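Local coordinates for response regulator aspartate phosphatase H (Bacillus subtilis, PDB 3Q15), which dephosphorylates the sporulation phosphotransferase Spo0F and also acts on the response regulator ComA, helping to separate competence and sporulation in time, at residues 12-15 against 16-19; 49-52 against 53-56; 281-284 against 285-288; 302-305 against 306-309. One frame throughout, in Å; residues are numbered along the deposited sequence.

The four contacts are short helical stretches that form two pairs on opposite sides of the chain's centre. Contacts 1 and 2 have centres 11 Å apart and meet directly: N17 OD1 is 2.7 Å from Y54 OH, a probable hydrogen bond, and I16 CG2 lies 3.4 Å from Y54 CE2. Contacts 3 and 4, 10 Å apart between centres, meet through apolar atoms, with L288 CD2 3.5 Å from F303 CB. Between contacts 1 and 3 the centres are 47 Å apart. Contact 2 is the one beside bound ions: the Q49 side chain is about 4 Å from a magnesium ion.

Contact 1: residues 12-15 against 16-19; sequences VGVK and INEW
The N17 carboxamide folds back over the preceding turn, with its CG 3.3 Å from G13 O and its ND2 4.0 Å from V14 CA. The other flat group, the W19 indole, leads away from residues 12-15, with W19 CB 3.5 Å from K15 O; its ring is met by H62 with the planes at about 55°, and NE1 is hydrogen-bonded to H62 ND1. The N17 amide is placed by a chi1 of -70°, which sets CG beside the backbone N and opposite the carbonyl carbon. That brings OD1 3.0 Å from G13 O, an approach of two acceptors that is no bond; OD1 is instead bonded to Y54 OH and ND2 to S103 O. This turn belongs to helix 9-24 of the N-terminal three-helix bundle, and N17 ties it both to helix 49-67 and to helix 93-113. Replacing N17 by an alanine removes the carboxamide, which is likely to leave the Y54 hydroxyl and S103 O without this mate and the tyrosine ring end freer to shift. Along the apolar side, V12 CG1 lies 4.4 Å from I16 CD1, and I16 CG1 comes within 3.2 Å of V12 O. K15 bends at chi3 (-65°), and its NZ forms salt bridges with D41 and E37 of helix 28-41. The backbone bond from W19 N to K15 O spans 2.8 Å.

Contact 2: residues 49-52 against 53-56; sequences QDLL and IYYS
Four i to i+4 backbone bonds run from I53, Y54, Y55 and S56 back to Q49, D50, L51 and L52, the shortest being Y55 N to L51 O at 2.8 Å. They form the first turns of helix 49-67, where D48 OD1 also takes weak hydrogen bonds from D50 N and L51 N. The Y55 ring presents its edge to L52 O, which lies in the ring plane 3.9 Å from CD2; its OH is hydrogen-bonded to E39. I53 runs back along the turn, CG1 3.2 Å from Q49 O, because chi1 of -66° puts that branch beside the backbone N. L51 CD2 and Y54 CD2 touch loosely at 4.5 Å. D50 OD1 is hydrogen-bonded to a polar side chain on the chain of another protein, on which Q49, L52, I53 and Y55 also pack, so this turn is part of a protein-protein interface. On the bundle side, L51 rests on V12 and I16 of helix 9-24, and Y54 on I16, while L51 on F106, I53 on Y102 and Y54 on L99 join the turn to helix 93-113.

Contact 3: residues 281-284 against 285-288; sequences FQFI and EEGL
E286 leans back on the turn that carries Q282 and F283, and its side chain can be followed outward. CB starts 3.5 Å from Q282 O and 3.6 Å from F283 O, the two carbonyls behind it. CG stands opposite the backbone N (chi1 -180°), and the extended chain carries the carboxylate alongside the F283 ring. OE2 then comes 3.7 Å from F283 CD1 and 4.2 Å from F283 CE1. The two side chains lie side by side and point the same way, with ring and carboxylate planes 50° apart. OE1 forms a salt bridge with R253. Over one face of the same ring stands Q282 OE1, 3.3 Å above the plane and displaced toward the rim.

The turn lies in helix 277-290, within a predicted fifth tetratricopeptide repeat. The bond from E285 N to F281 O, 3.0 Å long, is nearly straight at 170°. E285 CG also rests against that carbonyl oxygen, while on the side facing helix 299-310 I284 CG2 and L288 CD1 are 4.3 Å apart. F283 packs on S268 and L271 of helix 260-273, and I284 and L288 both reach helix 299-310.

Chemically, the carboxylate is divided in its work: one oxygen has a cationic partner, whereas the other meets ring carbon at ordinary packing distance. Its position is therefore probably set by R253 and by the extended chain more than by any specific attraction to the phenylalanine.

Contact 4: residues 302-305 against 306-309; sequences LFLF and LQAV
Helix 299-310 is an element of the large C-terminal tetratricopeptide-repeat domain, a superhelical array of antiparallel helices, and this turn lies among helices 260-273, 277-290, 316-328 and 332-348. Its main side-chain pair is F305 with V309, one turn on. A chi1 of -179° swings the F305 ring opposite its own backbone N and along the helix toward V309, whose CB sits over one ring face, 4.0 Å from F305 CE2. The side chains cross obliquely, and I319 of helix 316-328 touches both of them, while C338 meets F305 and V345 meets V309 from helix 332-348. Without the ring, as with an alanine at F305, V309 is likely to lose its aromatic partner and a gap to open toward I319 and C338.

Other side chains meet backbone oxygens or a neighbouring polar group. L304 CD2 lies 3.9 Å from Q307 OE1, a methyl beside the amide oxygen. The A308 methyl lies 3.5 Å from L304 O, and L306 CG is likewise 3.5 Å from L302 O; beyond the turn, L306 packs on F265, S268 and W269 of helix 260-273. Four backbone bonds hold the helix, the straightest being Q307 N to F303 O at 3.1 Å and 166°. Near the helix end, A308 also has a backbone hydrogen bond with D315. In V309, chi1 of 76° puts CG1 between the backbone N and the carbonyl carbon, the crowded position, where this methyl lies 3.3 Å from F305 O and 3.7 Å from F305 CE2.

Contact 1: residues 12-15 against 16-19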
ATOM      1  N   VAL A  12      22.907   2.376 -10.105  1.00 40.88           N
ATOM      2  CA  VAL A  12      23.278   2.701 -11.477  1.00 44.74           C
ATOM      3  C   VAL A  12      22.105   3.347 -12.210  1.00 43.73           C
ATOM      4  O   VAL A  12      22.291   4.205 -13.078  1.00 41.63           O
ATOM      5  CB  VAL A  12      23.758   1.461 -12.244  1.00 48.38           C
ATOM      6  CG1 VAL A  12      24.071   1.823 -13.689  1.00 49.34           C
ATOM      7  CG2 VAL A  12      24.977   0.864 -11.563  1.00 50.74           C
ATOM      8  N   GLY A  13      20.896   2.939 -11.843  1.00 43.95           N
ATOM      9  CA  GLY A  13      19.694   3.504 -12.427  1.00 42.53           C
ATOM     10  C   GLY A  13      19.533   4.994 -12.177  1.00 41.81           C
ATOM     11  O   GLY A  13      19.170   5.741 -13.085  1.00 43.23           O
ATOM     12  N   VAL A  14      19.794   5.431 -10.948  1.00 39.90           N
ATOM     13  CA  VAL A  14      19.643   6.842 -10.613  1.00 41.84           C
ATOM     14  C   VAL A  14      20.730   7.708 -11.250  1.00 42.67           C
ATOM     15  O   VAL A  14      20.504   8.884 -11.522  1.00 42.98           O
ATOM     16  CB  VAL A  14      19.578   7.092  -9.091  1.00 45.91           C
ATOM     17  CG1 VAL A  14      18.317   6.475  -8.505  1.00 46.56           C
ATOM     18  CG2 VAL A  14      20.823   6.559  -8.399  1.00 48.57           C
ATOM     19  N   LYS A  15      21.903   7.131 -11.492  1.00 41.98           N
ATOM     20  CA  LYS A  15      22.956   7.851 -12.199  1.00 44.29           C
ATOM     21  C   LYS A  15      22.562   8.046 -13.664  1.00 43.13           C
ATOM     22  O   LYS A  15      22.851   9.085 -14.261  1.00 44.20           O
ATOM     23  CB  LYS A  15      24.300   7.126 -12.093  1.00 36.55           C
ATOM     24  CG  LYS A  15      25.419   7.802 -12.871  1.00 38.16           C
ATOM     25  CD  LYS A  15      26.768   7.155 -12.606  1.00 41.51           C
ATOM     26  CE  LYS A  15      27.193   7.336 -11.154  1.00 46.71           C
ATOM     27  NZ  LYS A  15      28.575   6.836 -10.904  1.00 49.59           N
ATOM     28  N   ILE A  16      21.897   7.042 -14.231  1.00 37.84           N
ATOM     29  CA  ILE A  16      21.335   7.147 -15.576  1.00 35.35           C
ATOM     30  C   ILE A  16      20.264   8.241 -15.625  1.00 34.93           C
ATOM     31  O   ILE A  16      20.168   8.990 -16.597  1.00 35.79           O
ATOM     32  CB  ILE A  16      20.739   5.801 -16.051  1.00 35.81           C
ATOM     33  CG1 ILE A  16      21.846   4.759 -16.222  1.00 36.24           C
ATOM     34  CG2 ILE A  16      19.981   5.980 -17.360  1.00 37.47           C
ATOM     35  CD1 ILE A  16      21.365   3.424 -16.745  1.00 35.23           C
ATOM     36  N   ASN A  17      19.465   8.327 -14.564  1.00 35.12           N
ATOM     37  CA  ASN A  17      18.490   9.400 -14.416  1.00 36.24           C
ATOM     38  C   ASN A  17      19.173  10.760 -14.473  1.00 38.96           C
ATOM     39  O   ASN A  17      18.644  11.708 -15.052  1.00 37.46           O
ATOM     40  CB  ASN A  17      17.751   9.273 -13.082  1.00 34.65           C
ATOM     41  CG  ASN A  17      16.803   8.092 -13.046  1.00 36.77           C
ATOM     42  OD1 ASN A  17      16.731   7.303 -13.992  1.00 35.74           O
ATOM     43  ND2 ASN A  17      16.072   7.958 -11.946  1.00 35.49           N
ATOM     44  N   GLU A  18      20.341  10.851 -13.844  1.00 37.46           N
ATOM     45  CA  GLU A  18      21.097  12.091 -13.827  1.00 42.92           C
ATOM     46  C   GLU A  18      21.659  12.349 -15.214  1.00 42.03           C
ATOM     47  O   GLU A  18      21.666  13.481 -15.695  1.00 42.06           O
ATOM     48  CB  GLU A  18      22.232  12.020 -12.802  1.00 43.95           C
ATOM     49  CG  GLU A  18      23.068  13.282 -12.735  1.00 55.76           C
ATOM     50  CD  GLU A  18      22.251  14.501 -12.356  1.00 63.89           C
ATOM     51  OE1 GLU A  18      22.635  15.619 -12.757  1.00 64.81           O
ATOM     52  OE2 GLU A  18      21.230  14.338 -11.653  1.00 66.29           O
ATOM     53  N   TRP A  19      22.134  11.280 -15.847  1.00 39.93           N
ATOM     54  CA  TRP A  19      22.602  11.328 -17.226  1.00 41.69           C
ATOM     55  C   TRP A  19      21.500  11.908 -18.120  1.00 44.27           C
ATOM     56  O   TRP A  19      21.747  12.804 -18.929  1.00 47.86           O
ATOM     57  CB  TRP A  19      23.005   9.918 -17.671  1.00 40.61           C
ATOM     58  CG  TRP A  19      23.431   9.791 -19.101  1.00 42.98           C
ATOM     59  CD1 TRP A  19      23.734  10.802 -19.966  1.00 44.54           C
ATOM     60  CD2 TRP A  19      23.589   8.574 -19.836  1.00 43.57           C
ATOM     61  NE1 TRP A  19      24.074  10.288 -21.194  1.00 45.12           N
ATOM     62  CE2 TRP A  19      23.992   8.916 -21.139  1.00 45.23           C
ATOM     63  CE3 TRP A  19      23.432   7.218 -19.516  1.00 39.74           C
ATOM     64  CZ2 TRP A  19      24.238   7.965 -22.124  1.00 46.16           C
ATOM     65  CZ3 TRP A  19      23.675   6.274 -20.490  1.00 43.51           C
ATOM     66  CH2 TRP A  19      24.076   6.650 -21.780  1.00 45.87           C
TER

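Contact 2: residues 49-52 against 53-56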
ATOM      1  N   GLN A  49      18.995  -7.248 -16.313  1.00 52.38           N
ATOM      2  CA  GLN A  49      18.807  -6.985 -17.734  1.00 52.61           C
ATOM      3  C   GLN A  49      17.879  -5.797 -17.996  1.00 49.87           C
ATOM      4  O   GLN A  49      17.924  -5.197 -19.068  1.00 46.42           O
ATOM      5  CB  GLN A  49      18.309  -8.241 -18.461  1.00 56.31           C
ATOM      6  CG  GLN A  49      17.000  -8.801 -17.942  1.00 58.69           C
ATOM      7  CD  GLN A  49      16.582 -10.075 -18.661  1.00 64.32           C
ATOM      8  OE1 GLN A  49      15.733 -10.822 -18.176  1.00 68.44           O
ATOM      9  NE2 GLN A  49      17.178 -10.327 -19.823  1.00 62.35           N
ATOM     10  N   ASP A  50      17.043  -5.458 -17.016  1.00 48.76           N
ATOM     11  CA  ASP A  50      16.143  -4.317 -17.153  1.00 47.20           C
ATOM     12  C   ASP A  50      16.935  -3.017 -17.128  1.00 47.64           C
ATOM     13  O   ASP A  50      16.617  -2.068 -17.846  1.00 46.44           O
ATOM     14  CB  ASP A  50      15.101  -4.300 -16.034  1.00 49.89           C
ATOM     15  CG  ASP A  50      14.185  -5.503 -16.068  1.00 56.03           C
ATOM     16  OD1 ASP A  50      13.885  -6.000 -17.173  1.00 57.22           O
ATOM     17  OD2 ASP A  50      13.763  -5.947 -14.979  1.00 62.22           O
ATOM     18  N   LEU A  51      17.964  -2.980 -16.285  1.00 47.42           N
ATOM     19  CA  LEU A  51      18.842  -1.824 -16.192  1.00 43.15           C
ATOM     20  C   LEU A  51      19.579  -1.635 -17.511  1.00 42.53           C
ATOM     21  O   LEU A  51      19.677  -0.519 -18.022  1.00 38.70           O
ATOM     22  CB  LEU A  51      19.834  -1.999 -15.038  1.00 44.03           C
ATOM     23  CG  LEU A  51      20.730  -0.810 -14.663  1.00 43.79           C
ATOM     24  CD1 LEU A  51      21.826  -0.591 -15.699  1.00 40.11           C
ATOM     25  CD2 LEU A  51      19.902   0.453 -14.467  1.00 38.05           C
ATOM     26  N   LEU A  52      20.087  -2.735 -18.062  1.00 43.77           N
ATOM     27  CA  LEU A  52      20.830  -2.697 -19.320  1.00 47.32           C
ATOM     28  C   LEU A  52      19.979  -2.183 -20.480  1.00 48.39           C
ATOM     29  O   LEU A  52      20.485  -1.516 -21.378  1.00 49.91           O
ATOM     30  CB  LEU A  52      21.386  -4.079 -19.664  1.00 50.64           C
ATOM     31  CG  LEU A  52      22.318  -4.727 -18.641  1.00 53.45           C
ATOM     32  CD1 LEU A  52      22.825  -6.061 -19.165  1.00 55.49           C
ATOM     33  CD2 LEU A  52      23.478  -3.804 -18.311  1.00 54.33           C
ATOM     34  N   ILE A  53      18.690  -2.512 -20.463  1.00 47.27           N
ATOM     35  CA  ILE A  53      17.763  -2.003 -21.465  1.00 40.91           C
ATOM     36  C   ILE A  53      17.621  -0.497 -21.316  1.00 40.64           C
ATOM     37  O   ILE A  53      17.675   0.239 -22.296  1.00 39.64           O
ATOM     38  CB  ILE A  53      16.373  -2.648 -21.331  1.00 43.24           C
ATOM     39  CG1 ILE A  53      16.445  -4.144 -21.643  1.00 44.58           C
ATOM     40  CG2 ILE A  53      15.379  -1.960 -22.256  1.00 47.08           C
ATOM     41  CD1 ILE A  53      15.103  -4.825 -21.607  1.00 55.40           C
ATOM     42  N   TYR A  54      17.447  -0.047 -20.077  1.00 41.06           N
ATOM     43  CA  TYR A  54      17.345   1.379 -19.779  1.00 40.87           C
ATOM     44  C   TYR A  54      18.613   2.096 -20.235  1.00 39.13           C
ATOM     45  O   TYR A  54      18.559   3.199 -20.781  1.00 37.81           O
ATOM     46  CB  TYR A  54      17.115   1.580 -18.278  1.00 37.05           C
ATOM     47  CG  TYR A  54      16.922   3.017 -17.845  1.00 37.81           C
ATOM     48  CD1 TYR A  54      16.406   3.972 -18.712  1.00 35.19           C
ATOM     49  CD2 TYR A  54      17.265   3.420 -16.558  1.00 38.72           C
ATOM     50  CE1 TYR A  54      16.232   5.285 -18.307  1.00 33.52           C
ATOM     51  CE2 TYR A  54      17.096   4.726 -16.148  1.00 39.14           C
ATOM     52  CZ  TYR A  54      16.580   5.655 -17.025  1.00 38.25           C
ATOM     53  OH  TYR A  54      16.415   6.961 -16.612  1.00 38.15           O
ATOM     54  N   TYR A  55      19.757   1.452 -20.020  1.00 42.00           N
ATOM     55  CA  TYR A  55      21.039   1.990 -20.463  1.00 43.00           C
ATOM     56  C   TYR A  55      21.109   2.139 -21.984  1.00 45.45           C
ATOM     57  O   TYR A  55      21.537   3.177 -22.491  1.00 45.29           O
ATOM     58  CB  TYR A  55      22.192   1.112 -19.967  1.00 45.61           C
ATOM     59  CG  TYR A  55      23.482   1.322 -20.730  1.00 46.93           C
ATOM     60  CD1 TYR A  55      24.330   2.377 -20.424  1.00 45.99           C
ATOM     61  CD2 TYR A  55      23.847   0.466 -21.760  1.00 49.12           C
ATOM     62  CE1 TYR A  55      25.509   2.573 -21.125  1.00 47.54           C
ATOM     63  CE2 TYR A  55      25.023   0.654 -22.465  1.00 50.06           C
ATOM     64  CZ  TYR A  55      25.849   1.709 -22.142  1.00 48.52           C
ATOM     65  OH  TYR A  55      27.017   1.896 -22.843  1.00 49.59           O
ATOM     66  N   SER A  56      20.699   1.096 -22.702  1.00 40.91           N
ATOM     67  CA  SER A  56      20.746   1.098 -24.163  1.00 43.51           C
ATOM     68  C   SER A  56      19.795   2.122 -24.772  1.00 42.22           C
ATOM     69  O   SER A  56      20.130   2.784 -25.754  1.00 42.12           O
ATOM     70  CB  SER A  56      20.452  -0.296 -24.724  1.00 44.77           C
ATOM     71  OG  SER A  56      21.504  -1.193 -24.416  1.00 42.82           O
TER

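Contact 3: residues 281-284 against 285-288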
ATOM      1  N   PHE A 281      20.148 -34.268  15.597  1.00 52.88           N
ATOM      2  CA  PHE A 281      21.568 -33.961  15.716  1.00 56.33           C
ATOM      3  C   PHE A 281      22.357 -34.502  14.532  1.00 57.42           C
ATOM      4  O   PHE A 281      23.369 -33.928  14.131  1.00 58.82           O
ATOM      5  CB  PHE A 281      22.140 -34.494  17.032  1.00 62.66           C
ATOM      6  CG  PHE A 281      21.834 -33.627  18.219  1.00 67.79           C
ATOM      7  CD1 PHE A 281      20.835 -32.670  18.157  1.00 65.85           C
ATOM      8  CD2 PHE A 281      22.557 -33.755  19.391  1.00 73.54           C
ATOM      9  CE1 PHE A 281      20.555 -31.869  19.243  1.00 67.06           C
ATOM     10  CE2 PHE A 281      22.281 -32.953  20.481  1.00 75.01           C
ATOM     11  CZ  PHE A 281      21.279 -32.009  20.406  1.00 71.75           C
ATOM     12  N   GLN A 282      21.882 -35.606  13.973  1.00 58.79           N
ATOM     13  CA  GLN A 282      22.515 -36.196  12.804  1.00 62.97           C
ATOM     14  C   GLN A 282      22.481 -35.239  11.617  1.00 58.06           C
ATOM     15  O   GLN A 282      23.493 -35.027  10.950  1.00 60.47           O
ATOM     16  CB  GLN A 282      21.824 -37.506  12.429  1.00 69.59           C
ATOM     17  CG  GLN A 282      22.131 -37.980  11.021  1.00 75.90           C
ATOM     18  CD  GLN A 282      21.256 -39.142  10.598  1.00 80.93           C
ATOM     19  OE1 GLN A 282      20.683 -39.138   9.506  1.00 81.00           O
ATOM     20  NE2 GLN A 282      21.150 -40.148  11.461  1.00 82.90           N
ATOM     21  N   PHE A 283      21.313 -34.664  11.354  1.00 51.43           N
ATOM     22  CA  PHE A 283      21.157 -33.776  10.211  1.00 50.45           C
ATOM     23  C   PHE A 283      21.774 -32.409  10.486  1.00 48.33           C
ATOM     24  O   PHE A 283      22.163 -31.700   9.559  1.00 51.66           O
ATOM     25  CB  PHE A 283      19.681 -33.651   9.806  1.00 48.55           C
ATOM     26  CG  PHE A 283      19.059 -34.952   9.366  1.00 50.58           C
ATOM     27  CD1 PHE A 283      19.463 -35.566   8.191  1.00 52.44           C
ATOM     28  CD2 PHE A 283      18.073 -35.562  10.128  1.00 50.74           C
ATOM     29  CE1 PHE A 283      18.898 -36.763   7.782  1.00 54.75           C
ATOM     30  CE2 PHE A 283      17.502 -36.759   9.725  1.00 55.89           C
ATOM     31  CZ  PHE A 283      17.916 -37.360   8.550  1.00 55.96           C
ATOM     32  N   ILE A 284      21.869 -32.046  11.760  1.00 47.11           N
ATOM     33  CA  ILE A 284      22.542 -30.814  12.150  1.00 47.80           C
ATOM     34  C   ILE A 284      24.030 -30.881  11.821  1.00 48.58           C
ATOM     35  O   ILE A 284      24.578 -29.971  11.201  1.00 51.00           O
ATOM     36  CB  ILE A 284      22.388 -30.532  13.652  1.00 46.23           C
ATOM     37  CG1 ILE A 284      20.924 -30.270  13.996  1.00 44.51           C
ATOM     38  CG2 ILE A 284      23.252 -29.347  14.051  1.00 43.17           C
ATOM     39  CD1 ILE A 284      20.672 -30.133  15.478  1.00 45.83           C
ATOM     40  N   GLU A 285      24.681 -31.961  12.240  1.00 47.68           N
ATOM     41  CA  GLU A 285      26.095 -32.147  11.941  1.00 51.73           C
ATOM     42  C   GLU A 285      26.309 -32.259  10.436  1.00 51.99           C
ATOM     43  O   GLU A 285      27.333 -31.821   9.914  1.00 52.60           O
ATOM     44  CB  GLU A 285      26.650 -33.387  12.648  1.00 56.69           C
ATOM     45  CG  GLU A 285      26.743 -33.257  14.161  1.00 60.24           C
ATOM     46  CD  GLU A 285      27.444 -34.441  14.806  1.00 68.64           C
ATOM     47  OE1 GLU A 285      27.897 -34.308  15.964  1.00 69.95           O
ATOM     48  OE2 GLU A 285      27.542 -35.505  14.157  1.00 71.85           O
ATOM     49  N   GLU A 286      25.339 -32.845   9.744  1.00 55.16           N
ATOM     50  CA  GLU A 286      25.428 -33.002   8.299  1.00 55.04           C
ATOM     51  C   GLU A 286      25.378 -31.646   7.605  1.00 51.71           C
ATOM     52  O   GLU A 286      26.125 -31.397   6.661  1.00 52.84           O
ATOM     53  CB  GLU A 286      24.306 -33.906   7.779  1.00 55.66           C
ATOM     54  CG  GLU A 286      24.330 -34.120   6.272  1.00 57.47           C
ATOM     55  CD  GLU A 286      23.233 -35.060   5.788  1.00 60.30           C
ATOM     56  OE1 GLU A 286      22.816 -34.925   4.620  1.00 61.13           O
ATOM     57  OE2 GLU A 286      22.794 -35.935   6.565  1.00 60.57           O
ATOM     58  N   GLY A 287      24.497 -30.771   8.083  1.00 46.18           N
ATOM     59  CA  GLY A 287      24.354 -29.444   7.510  1.00 44.93           C
ATOM     60  C   GLY A 287      25.569 -28.564   7.748  1.00 49.60           C
ATOM     61  O   GLY A 287      25.935 -27.755   6.896  1.00 49.06           O
ATOM     62  N   LEU A 288      26.193 -28.718   8.912  1.00 48.61           N
ATOM     63  CA  LEU A 288      27.389 -27.951   9.245  1.00 52.23           C
ATOM     64  C   LEU A 288      28.574 -28.321   8.353  1.00 54.54           C
ATOM     65  O   LEU A 288      29.487 -27.521   8.159  1.00 55.55           O
ATOM     66  CB  LEU A 288      27.762 -28.136  10.721  1.00 50.03           C
ATOM     67  CG  LEU A 288      26.856 -27.455  11.749  1.00 47.82           C
ATOM     68  CD1 LEU A 288      27.227 -27.870  13.167  1.00 46.46           C
ATOM     69  CD2 LEU A 288      26.930 -25.944  11.596  1.00 48.00           C
TER

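Contact 4: residues 302-305 against 306-309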
ATOM      1  N   LEU A 302      22.406 -20.674  13.110  1.00 51.87           N
ATOM      2  CA  LEU A 302      21.140 -21.333  13.414  1.00 51.00           C
ATOM      3  C   LEU A 302      21.366 -22.799  13.791  1.00 48.55           C
ATOM      4  O   LEU A 302      20.728 -23.321  14.705  1.00 47.51           O
ATOM      5  CB  LEU A 302      20.170 -21.234  12.231  1.00 52.94           C
ATOM      6  CG  LEU A 302      19.458 -19.907  11.945  1.00 55.04           C
ATOM      7  CD1 LEU A 302      18.884 -19.311  13.221  1.00 51.80           C
ATOM      8  CD2 LEU A 302      20.395 -18.926  11.274  1.00 58.56           C
ATOM      9  N   PHE A 303      22.277 -23.462  13.086  1.00 47.28           N
ATOM     10  CA  PHE A 303      22.610 -24.841  13.416  1.00 47.27           C
ATOM     11  C   PHE A 303      23.200 -24.910  14.810  1.00 51.78           C
ATOM     12  O   PHE A 303      22.811 -25.755  15.615  1.00 49.40           O
ATOM     13  CB  PHE A 303      23.591 -25.437  12.409  1.00 48.74           C
ATOM     14  CG  PHE A 303      22.931 -26.042  11.203  1.00 52.48           C
ATOM     15  CD1 PHE A 303      22.082 -27.132  11.334  1.00 52.89           C
ATOM     16  CD2 PHE A 303      23.172 -25.538   9.938  1.00 53.52           C
ATOM     17  CE1 PHE A 303      21.475 -27.700  10.223  1.00 52.82           C
ATOM     18  CE2 PHE A 303      22.569 -26.101   8.821  1.00 54.78           C
ATOM     19  CZ  PHE A 303      21.718 -27.184   8.963  1.00 52.26           C
ATOM     20  N   LEU A 304      24.141 -24.017  15.096  1.00 54.40           N
ATOM     21  CA  LEU A 304      24.797 -24.006  16.397  1.00 51.80           C
ATOM     22  C   LEU A 304      23.800 -23.731  17.521  1.00 50.17           C
ATOM     23  O   LEU A 304      23.941 -24.256  18.626  1.00 48.80           O
ATOM     24  CB  LEU A 304      25.935 -22.986  16.418  1.00 52.78           C
ATOM     25  CG  LEU A 304      27.133 -23.345  15.535  1.00 56.16           C
ATOM     26  CD1 LEU A 304      28.142 -22.206  15.494  1.00 58.24           C
ATOM     27  CD2 LEU A 304      27.786 -24.636  16.022  1.00 57.95           C
ATOM     28  N   PHE A 305      22.791 -22.913  17.238  1.00 47.38           N
ATOM     29  CA  PHE A 305      21.775 -22.620  18.241  1.00 52.08           C
ATOM     30  C   PHE A 305      20.918 -23.845  18.552  1.00 56.38           C
ATOM     31  O   PHE A 305      20.547 -24.081  19.704  1.00 57.69           O
ATOM     32  CB  PHE A 305      20.882 -21.456  17.819  1.00 53.18           C
ATOM     33  CG  PHE A 305      19.844 -21.106  18.844  1.00 57.05           C
ATOM     34  CD1 PHE A 305      20.151 -20.255  19.895  1.00 57.61           C
ATOM     35  CD2 PHE A 305      18.572 -21.651  18.777  1.00 59.26           C
ATOM     36  CE1 PHE A 305      19.205 -19.940  20.853  1.00 54.81           C
ATOM     37  CE2 PHE A 305      17.621 -21.338  19.733  1.00 58.94           C
ATOM     38  CZ  PHE A 305      17.940 -20.482  20.773  1.00 54.77           C
ATOM     39  N   LEU A 306      20.597 -24.614  17.517  1.00 51.76           N
ATOM     40  CA  LEU A 306      19.836 -25.843  17.688  1.00 52.99           C
ATOM     41  C   LEU A 306      20.568 -26.801  18.610  1.00 55.86           C
ATOM     42  O   LEU A 306      19.976 -27.363  19.533  1.00 60.09           O
ATOM     43  CB  LEU A 306      19.584 -26.522  16.342  1.00 51.07           C
ATOM     44  CG  LEU A 306      18.499 -25.917  15.463  1.00 49.37           C
ATOM     45  CD1 LEU A 306      18.235 -26.822  14.271  1.00 46.02           C
ATOM     46  CD2 LEU A 306      17.235 -25.715  16.275  1.00 51.37           C
ATOM     47  N   GLN A 307      21.856 -26.995  18.348  1.00 55.55           N
ATOM     48  CA  GLN A 307      22.668 -27.877  19.174  1.00 54.79           C
ATOM     49  C   GLN A 307      22.632 -27.428  20.622  1.00 53.57           C
ATOM     50  O   GLN A 307      22.479 -28.241  21.531  1.00 55.21           O
ATOM     51  CB  GLN A 307      24.119 -27.887  18.694  1.00 59.42           C
ATOM     52  CG  GLN A 307      24.363 -28.666  17.422  1.00 62.91           C
ATOM     53  CD  GLN A 307      25.841 -28.800  17.115  1.00 65.00           C
ATOM     54  OE1 GLN A 307      26.658 -28.020  17.603  1.00 62.71           O
ATOM     55  NE2 GLN A 307      26.193 -29.796  16.312  1.00 68.44           N
ATOM     56  N   ALA A 308      22.772 -26.122  20.827  1.00 50.34           N
ATOM     57  CA  ALA A 308      22.946 -25.569  22.165  1.00 55.46           C
ATOM     58  C   ALA A 308      21.680 -25.638  23.011  1.00 55.21           C
ATOM     59  O   ALA A 308      21.741 -25.926  24.208  1.00 55.69           O
ATOM     60  CB  ALA A 308      23.454 -24.134  22.084  1.00 50.40           C
ATOM     61  N   VAL A 309      20.537 -25.380  22.387  1.00 53.13           N
ATOM     62  CA  VAL A 309      19.288 -25.243  23.128  1.00 53.38           C
ATOM     63  C   VAL A 309      18.544 -26.566  23.314  1.00 54.29           C
ATOM     64  O   VAL A 309      17.818 -26.732  24.294  1.00 53.32           O
ATOM     65  CB  VAL A 309      18.351 -24.199  22.481  1.00 50.68           C
ATOM     66  CG1 VAL A 309      17.695 -24.770  21.236  1.00 49.83           C
ATOM     67  CG2 VAL A 309      17.298 -23.742  23.476  1.00 50.57           C
TER